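GH18 chiitnase (Pseudoalteromonas aurantia, PDB 6K7Z) hydrolyses chitin as a glycoside hydrolase family 18 endochitinase, probably cutting beta-1,4 links within the N-acetylglucosamine polymer. Local coordinates at residues 235-238 with 239-243. Residues are numbered along the deposited sequence; the frame is centred on the assembly and turned at random.
Sequences MPVQ and TIINE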
ATOM      1  N   MET A 235     -16.411   2.490   7.890  1.00 16.18           N
ATOM      2  CA  MET A 235     -17.411   1.562   8.359  1.00 15.87           C
ATOM      3  C   MET A 235     -17.005   1.100   9.750  1.00 14.33           C
ATOM      4  O   MET A 235     -15.814   0.880  10.005  1.00 13.65           O
ATOM      5  CB  MET A 235     -17.561   0.349   7.430  1.00 17.21           C
ATOM      6  CG  MET A 235     -18.155   0.679   6.077  1.00 16.74           C
ATOM      7  SD  MET A 235     -18.406  -0.808   5.121  1.00 17.78           S
ATOM      8  CE  MET A 235     -16.703  -1.303   4.846  1.00 15.56           C
ATOM      9  N   PRO A 236     -17.959   0.947  10.666  1.00 14.44           N
ATOM     10  CA  PRO A 236     -17.633   0.373  11.977  1.00 13.31           C
ATOM     11  C   PRO A 236     -17.044  -1.017  11.802  1.00 13.40           C
ATOM     12  O   PRO A 236     -17.319  -1.718  10.825  1.00 13.52           O
ATOM     13  CB  PRO A 236     -18.991   0.310  12.698  1.00 12.90           C
ATOM     14  CG  PRO A 236     -19.881   1.226  11.935  1.00 16.33           C
ATOM     15  CD  PRO A 236     -19.404   1.182  10.508  1.00 15.44           C
ATOM     16  N   VAL A 237     -16.249  -1.432  12.785  1.00 12.66           N
ATOM     17  CA  VAL A 237     -15.530  -2.688  12.619  1.00 13.58           C
ATOM     18  C   VAL A 237     -16.495  -3.870  12.555  1.00 14.88           C
ATOM     19  O   VAL A 237     -16.221  -4.854  11.859  1.00 13.36           O
ATOM     20  CB  VAL A 237     -14.461  -2.856  13.718  1.00 14.47           C
ATOM     21  CG1 VAL A 237     -15.076  -3.243  14.992  1.00 19.67           C
ATOM     22  CG2 VAL A 237     -13.470  -3.913  13.321  1.00 21.94           C
ATOM     23  N   GLN A 238     -17.663  -3.783  13.213  1.00 13.33           N
ATOM     24  CA  GLN A 238     -18.601  -4.901  13.136  1.00 13.60           C
ATOM     25  C   GLN A 238     -19.168  -5.050  11.735  1.00 14.31           C
ATOM     26  O   GLN A 238     -19.532  -6.157  11.324  1.00 13.50           O
ATOM     27  CB  GLN A 238     -19.742  -4.749  14.146  1.00 14.25           C
ATOM     28  CG  GLN A 238     -20.723  -3.602  13.899  1.00 13.95           C
ATOM     29  CD  GLN A 238     -20.403  -2.370  14.722  1.00 14.00           C
ATOM     30  OE1 GLN A 238     -19.254  -2.146  15.100  1.00 14.11           O
ATOM     31  NE2 GLN A 238     -21.430  -1.579  15.030  1.00 14.03           N
ATOM     32  N   THR A 239     -19.252  -3.951  10.995  1.00 13.07           N
ATOM     33  CA  THR A 239     -19.705  -4.020   9.611  1.00 13.05           C
ATOM     34  C   THR A 239     -18.626  -4.610   8.709  1.00 14.86           C
ATOM     35  O   THR A 239     -18.921  -5.441   7.839  1.00 14.23           O
ATOM     36  CB  THR A 239     -20.112  -2.628   9.148  1.00 16.26           C
ATOM     37  OG1 THR A 239     -20.913  -2.025  10.180  1.00 18.32           O
ATOM     38  CG2 THR A 239     -20.918  -2.705   7.858  1.00 14.65           C
ATOM     39  N   ILE A 240     -17.366  -4.208   8.907  1.00 11.67           N
ATOM     40  CA  ILE A 240     -16.277  -4.825   8.144  1.00 14.40           C
ATOM     41  C   ILE A 240     -16.280  -6.329   8.360  1.00 14.96           C
ATOM     42  O   ILE A 240     -16.198  -7.116   7.409  1.00 12.93           O
ATOM     43  CB  ILE A 240     -14.918  -4.222   8.538  1.00 11.07           C
ATOM     44  CG1 ILE A 240     -14.840  -2.733   8.207  1.00 10.93           C
ATOM     45  CG2 ILE A 240     -13.772  -4.998   7.853  1.00 14.04           C
ATOM     46  CD1 ILE A 240     -13.645  -2.033   8.900  1.00 12.96           C
ATOM     47  N   ILE A 241     -16.376  -6.750   9.626  1.00 14.77           N
ATOM     48  CA  ILE A 241     -16.290  -8.170   9.948  1.00 16.03           C
ATOM     49  C   ILE A 241     -17.438  -8.935   9.306  1.00 14.54           C
ATOM     50  O   ILE A 241     -17.230  -9.918   8.586  1.00 15.75           O
ATOM     51  CB  ILE A 241     -16.269  -8.372  11.473  1.00 17.81           C
ATOM     52  CG1 ILE A 241     -14.935  -7.900  12.054  1.00 15.57           C
ATOM     53  CG2 ILE A 241     -16.515  -9.829  11.829  1.00 17.22           C
ATOM     54  CD1 ILE A 241     -14.918  -7.953  13.572  1.00 17.87           C
ATOM     55  N   ASN A 242     -18.665  -8.480   9.536  1.00 14.27           N
ATOM     56  CA  ASN A 242     -19.811  -9.307   9.209  1.00 13.07           C
ATOM     57  C   ASN A 242     -20.374  -9.066   7.811  1.00 16.87           C
ATOM     58  O   ASN A 242     -21.142  -9.902   7.328  1.00 17.92           O
ATOM     59  CB  ASN A 242     -20.894  -9.109  10.273  1.00 16.39           C
ATOM     60  CG  ASN A 242     -20.563  -9.842  11.563  1.00 17.34           C
ATOM     61  OD1 ASN A 242     -20.520 -11.079  11.584  1.00 18.93           O
ATOM     62  ND2 ASN A 242     -20.314  -9.093  12.641  1.00 17.64           N
ATOM     63  N   GLU A 243     -20.006  -7.969   7.139  1.00 14.25           N
ATOM     64  CA  GLU A 243     -20.495  -7.703   5.794  1.00 12.46           C
ATOM     65  C   GLU A 243     -19.400  -7.695   4.740  1.00 15.31           C
ATOM     66  O   GLU A 243     -19.725  -7.653   3.545  1.00 14.05           O
ATOM     67  CB  GLU A 243     -21.258  -6.367   5.735  1.00 16.38           C
ATOM     68  CG  GLU A 243     -22.414  -6.280   6.743  1.00 15.13           C
ATOM     69  CD  GLU A 243     -23.474  -5.237   6.392  1.00 19.78           C
ATOM     70  OE1 GLU A 243     -23.737  -5.006   5.189  1.00 18.07           O
ATOM     71  OE2 GLU A 243     -24.083  -4.669   7.325  1.00 17.82           O
TER
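Backbone bonds from P236 to I240, V237 to I241 and Q238 to N242 open helix 237-251. The amide N of I240 lies 3.1 Å from O of P236, with an N-H...O angle of 163° and the donor in the carbonyl plane, so the N-cap residue already accepts a well-formed i to i+4 bond. The same oxygen takes a second, weak and strongly bent bond from N of T239. I241 N reaches O of V237 at 2.9 Å, and N242 N donates to O of Q238 from above the carbonyl plane.

Q238 O is gripped twice by one residue: ND2 of N242 adds a weak bond at 3.3 Å. With CG of N242 beside its own backbone N (chi1 -76°), the amide folds back along the helix toward that carbonyl.

In this TIM-barrel family, the helix is the connecting helix of the beta-alpha-beta unit formed with strands 219-224 and 256-260, and the M235–I240 contact at its start packs against neighbouring elements. CE of M235 meets CG1 of I240 at 4.1 Å, the bend at chi3 (-67°) swinging the methyl round to it. Both side chains also touch F223 of strand 219-224; M235 continues onto P198 and I201 of helix 198-209, whereas I240 reaches W270 and I274 of helix 269-277. Cutting I240 back to an alanine is likely to open a gap among M235, F223 and W270 and to leave the methionine methyl less firmly held.

Other side-chain contacts involve T239 and V237. CG2 of T239 approaches SD of M235, the two side chains crossing at about a right angle, while OG1 of T239 lies alongside the proline ring, 3.6 Å from CD of P236. CG2 of V237 and CD1 of I241 are 4.3 Å apart, one helical turn along, and these residues touch I274 and S277 respectively.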